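Local coordinates for protein digeranylgeranylglycerophospholipid reductase (Sulfolobus acidocaldarius, PDB 4OPC) that uses FAD to hydrogenate the double bonds of geranylgeranyl chains, turning unsaturated archaeols into the saturated archaeols of archaeal membrane lipids, at residues D83-W88 with G366-I371; P170-T175 with M279-I284; D332-Y337 with L425-S430. One frame throughout, in Å; residues are numbered along the deposited sequence.

Contact 1 (D83-W88 with G366-I371); sequences DMQTVW and GMKKKI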
loop_
_atom_site.group_PDB
_atom_site.type_symbol
_atom_site.label_atom_id
_atom_site.label_comp_id
_atom_site.label_asym_id
_atom_site.label_seq_id
_atom_site.Cartn_x
_atom_site.Cartn_y
_atom_site.Cartn_z
ATOM N N ASP A 83 18.533 18.277 -6.700
ATOM C CA ASP A 83 18.912 19.663 -6.979
ATOM C C ASP A 83 17.835 20.496 -7.681
ATOM O O ASP A 83 18.039 21.684 -7.953
ATOM C CB ASP A 83 20.261 19.737 -7.725
ATOM C CG ASP A 83 20.237 19.088 -9.114
ATOM O OD1 ASP A 83 19.161 18.849 -9.698
ATOM O OD2 ASP A 83 21.344 18.847 -9.657
ATOM N N MET A 84 16.702 19.854 -7.950
ATOM C CA MET A 84 15.544 20.462 -8.605
ATOM C C MET A 84 15.834 20.977 -10.003
ATOM O O MET A 84 15.029 21.699 -10.593
ATOM C CB MET A 84 14.926 21.556 -7.739
ATOM C CG MET A 84 14.315 21.020 -6.466
ATOM S SD MET A 84 13.468 22.325 -5.579
ATOM C CE MET A 84 12.921 21.440 -4.133
ATOM N N GLN A 85 16.978 20.576 -10.553
ATOM C CA GLN A 85 17.332 20.984 -11.903
ATOM C C GLN A 85 16.737 20.077 -12.984
ATOM O O GLN A 85 16.680 20.453 -14.153
ATOM C CB GLN A 85 18.854 21.107 -12.058
ATOM C CG GLN A 85 19.467 22.172 -11.141
ATOM C CD GLN A 85 20.963 22.284 -11.305
ATOM O OE1 GLN A 85 21.506 21.949 -12.353
ATOM N NE2 GLN A 85 21.637 22.744 -10.260
ATOM N N THR A 86 16.297 18.885 -12.604
ATOM C CA THR A 86 15.683 18.000 -13.577
ATOM C C THR A 86 14.322 17.523 -13.080
ATOM O O THR A 86 14.210 16.964 -11.989
ATOM C CB THR A 86 16.568 16.772 -13.882
ATOM O OG1 THR A 86 17.888 17.199 -14.244
ATOM C CG2 THR A 86 15.969 15.974 -15.022
ATOM N N VAL A 87 13.293 17.752 -13.892
ATOM C CA VAL A 87 11.942 17.301 -13.586
ATOM C C VAL A 87 11.490 16.330 -14.665
ATOM O O VAL A 87 11.497 16.662 -15.849
ATOM C CB VAL A 87 10.952 18.475 -13.527
ATOM C CG1 VAL A 87 9.536 17.964 -13.282
ATOM C CG2 VAL A 87 11.352 19.442 -12.433
ATOM N N TRP A 88 11.130 15.122 -14.250
ATOM C CA TRP A 88 10.552 14.133 -15.144
ATOM C C TRP A 88 9.033 14.183 -15.046
ATOM O O TRP A 88 8.469 14.191 -13.947
ATOM C CB TRP A 88 11.050 12.733 -14.790
ATOM C CG TRP A 88 12.462 12.434 -15.237
ATOM C CD1 TRP A 88 13.316 13.271 -15.908
ATOM C CD2 TRP A 88 13.179 11.210 -15.036
ATOM N NE1 TRP A 88 14.516 12.634 -16.139
ATOM C CE2 TRP A 88 14.453 11.367 -15.619
ATOM C CE3 TRP A 88 12.861 9.987 -14.430
ATOM C CZ2 TRP A 88 15.414 10.356 -15.598
ATOM C CZ3 TRP A 88 13.815 8.984 -14.414
ATOM C CH2 TRP A 88 15.074 9.175 -14.997
ATOM N N GLY A 366 21.874 10.823 -12.770
ATOM C CA GLY A 366 21.062 9.896 -13.537
ATOM C C GLY A 366 19.864 10.575 -14.177
ATOM O O GLY A 366 19.535 10.305 -15.328
ATOM N N MET A 367 19.217 11.476 -13.446
ATOM C CA MET A 367 18.079 12.199 -14.008
ATOM C C MET A 367 18.512 13.196 -15.079
ATOM O O MET A 367 17.908 13.263 -16.153
ATOM C CB MET A 367 17.273 12.882 -12.911
ATOM C CG MET A 367 16.553 11.878 -12.024
ATOM S SD MET A 367 15.419 12.606 -10.827
ATOM C CE MET A 367 14.184 13.297 -11.928
ATOM N N LYS A 368 19.565 13.959 -14.804
ATOM C CA LYS A 368 20.026 14.945 -15.775
ATOM C C LYS A 368 20.500 14.295 -17.073
ATOM O O LYS A 368 20.241 14.813 -18.168
ATOM C CB LYS A 368 21.132 15.826 -15.191
ATOM C CG LYS A 368 21.712 16.815 -16.199
ATOM C CD LYS A 368 22.533 17.901 -15.523
ATOM C CE LYS A 368 21.646 18.865 -14.746
ATOM N NZ LYS A 368 22.452 19.956 -14.129
ATOM N N LYS A 369 21.190 13.163 -16.949
ATOM C CA LYS A 369 21.744 12.479 -18.116
ATOM C C LYS A 369 20.728 11.567 -18.792
ATOM O O LYS A 369 21.066 10.910 -19.785
ATOM C CB LYS A 369 22.978 11.654 -17.733
ATOM C CG LYS A 369 24.147 12.457 -17.192
ATOM C CD LYS A 369 24.956 13.108 -18.301
ATOM C CE LYS A 369 26.167 13.836 -17.732
ATOM N NZ LYS A 369 27.010 14.465 -18.785
ATOM N N LYS A 370 19.508 11.523 -18.266
ATOM C CA LYS A 370 18.454 10.674 -18.818
ATOM C C LYS A 370 18.874 9.207 -18.864
ATOM O O LYS A 370 18.776 8.553 -19.907
ATOM C CB LYS A 370 18.045 11.153 -20.217
ATOM C CG LYS A 370 17.223 12.428 -20.216
ATOM C CD LYS A 370 15.961 12.250 -19.386
ATOM C CE LYS A 370 15.094 11.118 -19.916
ATOM N NZ LYS A 370 14.026 10.740 -18.946
ATOM N N ILE A 371 19.346 8.709 -17.726
ATOM C CA ILE A 371 19.796 7.328 -17.579
ATOM C C ILE A 371 18.738 6.345 -18.097
ATOM O O ILE A 371 19.062 5.352 -18.760
ATOM C CB ILE A 371 20.198 7.043 -16.096
ATOM C CG1 ILE A 371 20.857 5.673 -15.948
ATOM C CG2 ILE A 371 19.014 7.219 -15.137
ATOM C CD1 ILE A 371 21.427 5.423 -14.566
HETATM O O HOH W 1 22.464 17.984 -11.802
#
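Trp88 slides its indole between Met367 and Lys370. Along Met367, CB rests against Thr86 CG2 at 4.0 Å, CG reaches Trp88 CZ2, SD stands above the six-membered ring, 5.0 Å from its centroid, a Met-aromatic contact, and CE lies over the five-membered ring of Trp88 in a CH-pi contact, 3.9 Å from its centroid, and also touches Thr86 O. The bend at chi3 (66°) folds the flexible thioether back onto that face. Over the opposite face comes Lys370 NZ, 3.7 Å from the five-membered centroid in a cation-pi contact and also bonded to Ile372 O. Trp88 NE1 gives a weak, bent bond (136°) to Met367 O. With alanine in place of Trp88, a gap is likely to open between Met367 CE and the Lys370 ammonium, which would lose its aromatic partner. Lys368 NZ donates to Gln85 OE1 at 2.8 Å and, weakly, to a water held by Asp83 OD2; Asp83 OD1 accepts from Gln85 N in an Asx turn. Lys370 closes helix 360-368 in a Schellman motif, and this end packs on the start of strand 87-97, where the Trp88 side chain comes within about 4 Å of the bound phospholipid.

Contact 2 (P170-T175 with M279-I284); sequences PELPIT and MAWNGI
Trp281 turns one indole face to Pro173, whose CD stands 3.8 Å from the centroid of the six-membered ring and 10° off its normal, a CH-pi contact; the compact, rigid proline ring has polarised C-H groups that suit an aromatic face. Leu172 reaches the pyrrole end obliquely, its CD2 3.8 Å from Trp281 NE1, and Ile174 CB meets Trp281 CB at 3.9 Å, near the root of the ring. With CG of Trp281 anti to the backbone N (chi1 -162°), the indole leans over the loop. Ile174 extends past it: CG1 touches Ile284 CG2, and CD1 ends 3.7 Å from Ala280 N, against the peptide that joins Met279 to Ala280. A branched aliphatic chain fits this buried position, filling space beside both tryptophan and isoleucine. No hydrogen bond links the two segments. The loop is braced internally, Leu172 O accepting from both Thr175 N and Thr175 OG1, the latter at 2.8 Å in the carbonyl plane. In the other segment, a type II turn from Trp281 to Ile284, with Gly283 at positive phi, joins strands 280-281 and 284-286: a beta hairpin at the margin of the six-stranded, Rossmann-type sheet, covered by the 3-10 turn at 173-175.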
loop_
_atom_site.group_PDB
_atom_site.type_symbol
_atom_site.label_atom_id
_atom_site.label_comp_id
_atom_site.label_asym_id
_atom_site.label_seq_id
_atom_site.Cartn_x
_atom_site.Cartn_y
_atom_site.Cartn_z
ATOM N N PRO A 170 2.302 -17.937 16.686
ATOM C CA PRO A 170 3.394 -17.365 15.888
ATOM C C PRO A 170 3.961 -18.306 14.827
ATOM O O PRO A 170 4.587 -17.831 13.883
ATOM C CB PRO A 170 4.459 -17.026 16.939
ATOM C CG PRO A 170 4.156 -17.918 18.085
ATOM C CD PRO A 170 2.661 -18.056 18.109
ATOM N N GLU A 171 3.736 -19.608 14.966
ATOM C CA GLU A 171 4.241 -20.560 13.983
ATOM C C GLU A 171 3.486 -20.500 12.645
ATOM O O GLU A 171 3.978 -21.003 11.636
ATOM C CB GLU A 171 4.239 -21.987 14.544
ATOM C CG GLU A 171 2.865 -22.592 14.766
ATOM C CD GLU A 171 2.299 -22.299 16.146
ATOM O OE1 GLU A 171 2.795 -21.371 16.822
ATOM O OE2 GLU A 171 1.354 -23.007 16.557
ATOM N N LEU A 172 2.308 -19.877 12.634
ATOM C CA LEU A 172 1.504 -19.804 11.419
ATOM C C LEU A 172 2.030 -18.735 10.468
ATOM O O LEU A 172 2.362 -17.634 10.894
ATOM C CB LEU A 172 0.049 -19.499 11.749
ATOM C CG LEU A 172 -0.609 -20.435 12.754
ATOM C CD1 LEU A 172 -2.059 -20.049 12.873
ATOM C CD2 LEU A 172 -0.452 -21.887 12.313
ATOM N N PRO A 173 2.082 -19.044 9.166
ATOM C CA PRO A 173 2.634 -18.083 8.200
ATOM C C PRO A 173 1.834 -16.786 8.114
ATOM O O PRO A 173 2.357 -15.743 7.712
ATOM C CB PRO A 173 2.561 -18.839 6.868
ATOM C CG PRO A 173 2.498 -20.279 7.242
ATOM C CD PRO A 173 1.758 -20.338 8.542
ATOM N N ILE A 174 0.569 -16.848 8.510
ATOM C CA ILE A 174 -0.311 -15.697 8.455
ATOM C C ILE A 174 0.036 -14.645 9.524
ATOM O O ILE A 174 -0.517 -13.539 9.524
ATOM C CB ILE A 174 -1.795 -16.166 8.586
ATOM C CG1 ILE A 174 -2.723 -15.213 7.838
ATOM C CG2 ILE A 174 -2.188 -16.388 10.045
ATOM C CD1 ILE A 174 -2.535 -15.267 6.342
ATOM N N THR A 175 0.946 -14.990 10.438
ATOM C CA THR A 175 1.407 -14.047 11.461
ATOM C C THR A 175 2.711 -13.333 11.078
ATOM O O THR A 175 3.273 -12.612 11.900
ATOM C CB THR A 175 1.631 -14.742 12.827
ATOM O OG1 THR A 175 2.763 -15.625 12.754
ATOM C CG2 THR A 175 0.394 -15.531 13.233
ATOM N N MET A 279 -1.358 -14.652 1.985
ATOM C CA MET A 279 -2.430 -13.783 2.454
ATOM C C MET A 279 -3.650 -14.616 2.825
ATOM O O MET A 279 -4.712 -14.070 3.131
ATOM C CB MET A 279 -2.779 -12.747 1.378
ATOM C CG MET A 279 -1.590 -11.827 1.075
ATOM S SD MET A 279 -1.791 -10.867 -0.448
ATOM C CE MET A 279 -2.793 -9.516 0.129
ATOM N N ALA A 280 -3.492 -15.940 2.837
ATOM C CA ALA A 280 -4.585 -16.857 3.178
ATOM C C ALA A 280 -4.111 -17.939 4.131
ATOM O O ALA A 280 -3.009 -18.472 3.975
ATOM C CB ALA A 280 -5.152 -17.506 1.914
ATOM N N TRP A 281 -4.956 -18.295 5.093
ATOM C CA TRP A 281 -4.723 -19.469 5.911
ATOM C C TRP A 281 -6.092 -20.033 6.296
ATOM O O TRP A 281 -7.118 -19.591 5.771
ATOM C CB TRP A 281 -3.877 -19.092 7.125
ATOM C CG TRP A 281 -3.237 -20.257 7.785
ATOM C CD1 TRP A 281 -3.528 -20.764 9.019
ATOM C CD2 TRP A 281 -2.209 -21.080 7.239
ATOM N NE1 TRP A 281 -2.735 -21.853 9.279
ATOM C CE2 TRP A 281 -1.918 -22.074 8.202
ATOM C CE3 TRP A 281 -1.507 -21.081 6.032
ATOM C CZ2 TRP A 281 -0.950 -23.048 7.995
ATOM C CZ3 TRP A 281 -0.540 -22.061 5.826
ATOM C CH2 TRP A 281 -0.276 -23.029 6.805
ATOM N N ASN A 282 -6.118 -21.019 7.188
ATOM C CA ASN A 282 -7.382 -21.653 7.560
ATOM C C ASN A 282 -8.331 -20.654 8.209
ATOM O O ASN A 282 -8.065 -20.173 9.311
ATOM C CB ASN A 282 -7.164 -22.805 8.544
ATOM C CG ASN A 282 -6.213 -23.869 8.036
ATOM O OD1 ASN A 282 -6.120 -24.149 6.839
ATOM N ND2 ASN A 282 -5.509 -24.496 8.969
ATOM N N GLY A 283 -9.436 -20.353 7.531
ATOM C CA GLY A 283 -10.444 -19.451 8.065
ATOM C C GLY A 283 -10.124 -17.966 8.011
ATOM O O GLY A 283 -10.840 -17.173 8.637
ATOM N N ILE A 284 -9.069 -17.571 7.290
ATOM C CA ILE A 284 -8.660 -16.162 7.317
ATOM C C ILE A 284 -7.975 -15.723 6.031
ATOM O O ILE A 284 -7.185 -16.472 5.436
ATOM C CB ILE A 284 -7.748 -15.874 8.527
ATOM C CG1 ILE A 284 -7.366 -14.396 8.586
ATOM C CG2 ILE A 284 -6.516 -16.798 8.526
ATOM C CD1 ILE A 284 -6.715 -13.980 9.909
#

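Contact 3 (D332-Y337 with L425-S430); sequences DMNICY and LNYPRS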
loop_
_atom_site.group_PDB
_atom_site.type_symbol
_atom_site.label_atom_id
_atom_site.label_comp_id
_atom_site.label_asym_id
_atom_site.label_seq_id
_atom_site.Cartn_x
_atom_site.Cartn_y
_atom_site.Cartn_z
ATOM N N ASP A 332 -6.816 -19.204 -3.668
ATOM C CA ASP A 332 -7.012 -18.345 -4.836
ATOM C C ASP A 332 -6.779 -16.879 -4.508
ATOM O O ASP A 332 -6.509 -16.074 -5.398
ATOM C CB ASP A 332 -8.415 -18.518 -5.418
ATOM C CG ASP A 332 -8.537 -19.748 -6.287
ATOM O OD1 ASP A 332 -7.494 -20.323 -6.662
ATOM O OD2 ASP A 332 -9.680 -20.130 -6.602
ATOM N N MET A 333 -6.892 -16.531 -3.231
ATOM C CA MET A 333 -6.570 -15.176 -2.790
ATOM C C MET A 333 -5.152 -14.835 -3.233
ATOM O O MET A 333 -4.902 -13.772 -3.813
ATOM C CB MET A 333 -6.663 -15.058 -1.268
ATOM C CG MET A 333 -6.081 -13.762 -0.721
ATOM S SD MET A 333 -7.037 -12.329 -1.265
ATOM C CE MET A 333 -5.892 -10.999 -0.919
ATOM N N ASN A 334 -4.231 -15.752 -2.963
ATOM C CA ASN A 334 -2.829 -15.555 -3.305
ATOM C C ASN A 334 -2.629 -15.523 -4.808
ATOM O O ASN A 334 -1.938 -14.652 -5.326
ATOM C CB ASN A 334 -1.980 -16.673 -2.721
ATOM C CG ASN A 334 -1.840 -16.578 -1.225
ATOM O OD1 ASN A 334 -1.621 -15.500 -0.686
ATOM N ND2 ASN A 334 -1.955 -17.708 -0.547
ATOM N N ILE A 335 -3.224 -16.481 -5.509
ATOM C CA ILE A 335 -3.060 -16.550 -6.959
ATOM C C ILE A 335 -3.553 -15.264 -7.629
ATOM O O ILE A 335 -2.845 -14.662 -8.450
ATOM C CB ILE A 335 -3.812 -17.746 -7.547
ATOM C CG1 ILE A 335 -3.393 -19.054 -6.859
ATOM C CG2 ILE A 335 -3.605 -17.802 -9.059
ATOM C CD1 ILE A 335 -1.907 -19.296 -6.853
ATOM N N CYS A 336 -4.756 -14.839 -7.260
ATOM C CA CYS A 336 -5.356 -13.618 -7.797
ATOM C C CYS A 336 -4.498 -12.404 -7.473
ATOM O O CYS A 336 -4.143 -11.629 -8.373
ATOM C CB CYS A 336 -6.773 -13.431 -7.222
ATOM S SG CYS A 336 -7.619 -11.817 -7.538
ATOM N N TYR A 337 -4.131 -12.238 -6.203
ATOM C CA TYR A 337 -3.394 -11.036 -5.825
ATOM C C TYR A 337 -2.001 -10.962 -6.438
ATOM O O TYR A 337 -1.591 -9.894 -6.901
ATOM C CB TYR A 337 -3.325 -10.837 -4.302
ATOM C CG TYR A 337 -2.713 -9.505 -4.007
ATOM C CD1 TYR A 337 -3.459 -8.337 -4.129
ATOM C CD2 TYR A 337 -1.364 -9.385 -3.704
ATOM C CE1 TYR A 337 -2.881 -7.096 -3.915
ATOM C CE2 TYR A 337 -0.787 -8.147 -3.494
ATOM C CZ TYR A 337 -1.553 -7.006 -3.607
ATOM O OH TYR A 337 -1.002 -5.762 -3.426
ATOM N N LEU A 425 5.747 -15.344 -10.482
ATOM C CA LEU A 425 4.922 -15.907 -11.553
ATOM C C LEU A 425 4.781 -17.424 -11.397
ATOM O O LEU A 425 3.876 -18.040 -11.966
ATOM C CB LEU A 425 5.479 -15.537 -12.930
ATOM C CG LEU A 425 5.486 -14.028 -13.208
ATOM C CD1 LEU A 425 5.995 -13.719 -14.607
ATOM C CD2 LEU A 425 4.103 -13.427 -12.991
ATOM N N ASN A 426 5.664 -18.017 -10.602
ATOM C CA ASN A 426 5.563 -19.429 -10.245
ATOM C C ASN A 426 5.179 -19.609 -8.778
ATOM O O ASN A 426 5.670 -20.511 -8.098
ATOM C CB ASN A 426 6.874 -20.154 -10.546
ATOM C CG ASN A 426 7.167 -20.230 -12.029
ATOM O OD1 ASN A 426 6.508 -20.963 -12.766
ATOM N ND2 ASN A 426 8.160 -19.470 -12.477
ATOM N N TYR A 427 4.297 -18.738 -8.296
ATOM C CA TYR A 427 3.798 -18.825 -6.936
ATOM C C TYR A 427 3.240 -20.231 -6.672
ATOM O O TYR A 427 2.584 -20.805 -7.538
ATOM C CB TYR A 427 2.718 -17.757 -6.706
ATOM C CG TYR A 427 2.314 -17.675 -5.255
ATOM C CD1 TYR A 427 2.999 -16.846 -4.368
ATOM C CD2 TYR A 427 1.284 -18.468 -4.758
ATOM C CE1 TYR A 427 2.657 -16.800 -3.025
ATOM C CE2 TYR A 427 0.940 -18.433 -3.426
ATOM C CZ TYR A 427 1.620 -17.597 -2.564
ATOM O OH TYR A 427 1.265 -17.568 -1.240
ATOM N N PRO A 428 3.503 -20.787 -5.472
ATOM C CA PRO A 428 3.080 -22.148 -5.120
ATOM C C PRO A 428 1.593 -22.364 -5.353
ATOM O O PRO A 428 0.792 -21.522 -4.960
ATOM C CB PRO A 428 3.347 -22.231 -3.616
ATOM C CG PRO A 428 4.330 -21.189 -3.321
ATOM C CD PRO A 428 4.260 -20.137 -4.389
ATOM N N ARG A 429 1.226 -23.479 -5.971
ATOM C CA ARG A 429 -0.176 -23.737 -6.277
ATOM C C ARG A 429 -0.942 -24.278 -5.076
ATOM O O ARG A 429 -2.165 -24.352 -5.102
ATOM C CB ARG A 429 -0.299 -24.693 -7.464
ATOM C CG ARG A 429 0.376 -24.197 -8.733
ATOM C CD ARG A 429 -0.089 -22.795 -9.097
ATOM N NE ARG A 429 -1.542 -22.714 -9.218
ATOM C CZ ARG A 429 -2.191 -21.730 -9.834
ATOM N NH1 ARG A 429 -1.515 -20.737 -10.399
ATOM N NH2 ARG A 429 -3.518 -21.746 -9.894
ATOM N N SER A 430 -0.217 -24.659 -4.031
ATOM C CA SER A 430 -0.839 -25.159 -2.814
ATOM C C SER A 430 0.030 -24.787 -1.614
ATOM O O SER A 430 1.202 -24.472 -1.776
ATOM C CB SER A 430 -1.023 -26.672 -2.895
ATOM O OG SER A 430 0.171 -27.333 -2.533
#
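Asn334 and Ile335 meet Tyr427 and Arg429 in the C-terminal helical region, where the start of helix 332-357 packs on the loop joining helices 410-425 and 434-452 without any hydrogen bond between the two segments. Asp332 is the exposed start of the helix, and Met333 packs on Cys311 and Ala315 of helix 302-322. Asn334 then lays its side chain against the phenol end of Tyr427, with CB 3.5 Å from CE2 of that ring and the amide plane turned 42° from the ring plane. Although Asn334 ND2 and Tyr427 OH come close, their angle is too poor for a bond; both polar ends are used elsewhere. Asn334 OD1 accepts from Met279 N, Asn334 ND2 is bonded to Thr278 OG1, and Tyr427 OH to Tyr277 O, which together tie helix and loop to the chain just before strand 280-281. Asparagine suits this buried place because its amide both accepts and donates, while tyrosine adds a broad ring to a hydroxyl. That ring also packs edge-to-face with Trp437 of helix 434-452. Next comes Ile335, whose CD1 lies 3.9 Å from Tyr427 CD2. One residue on, Cys336 fastens the helix to helix 302-322 through its disulfide with Cys311. Arg429 starts away from the helix, but bends at chi2 and chi3 (-53° and -55°) bring its guanidinium back over Ile335, where the flat group can lie on aliphatic carbon. Ile335 CD1 sits over the centre of the guanidinium face, 3.9 Å from Arg429 CZ.

Overall arrangement
Contacts 2 and 3 are neighbours, their centres about 15 Å apart on the same side of the chain's centre, and they touch: Met279 of contact 2 packs on Met333 and Tyr337 of contact 3. Contact 1 lies on the opposite side of that centre from contact 2, about 44 Å from contact 2 and about 38 Å from contact 3, centre to centre. Contact 2 closes before contact 3 opens, and both its segments fall between those of contact 1, whereas contacts 1 and 3 alternate. Helix 332-357 of contact 3 leads to helix 360-368 of contact 1. The C-terminal helical region thus meets the eight-stranded sheet near the bound lipid and, far off, the edge of the FAD-binding Rossmann-type sheet.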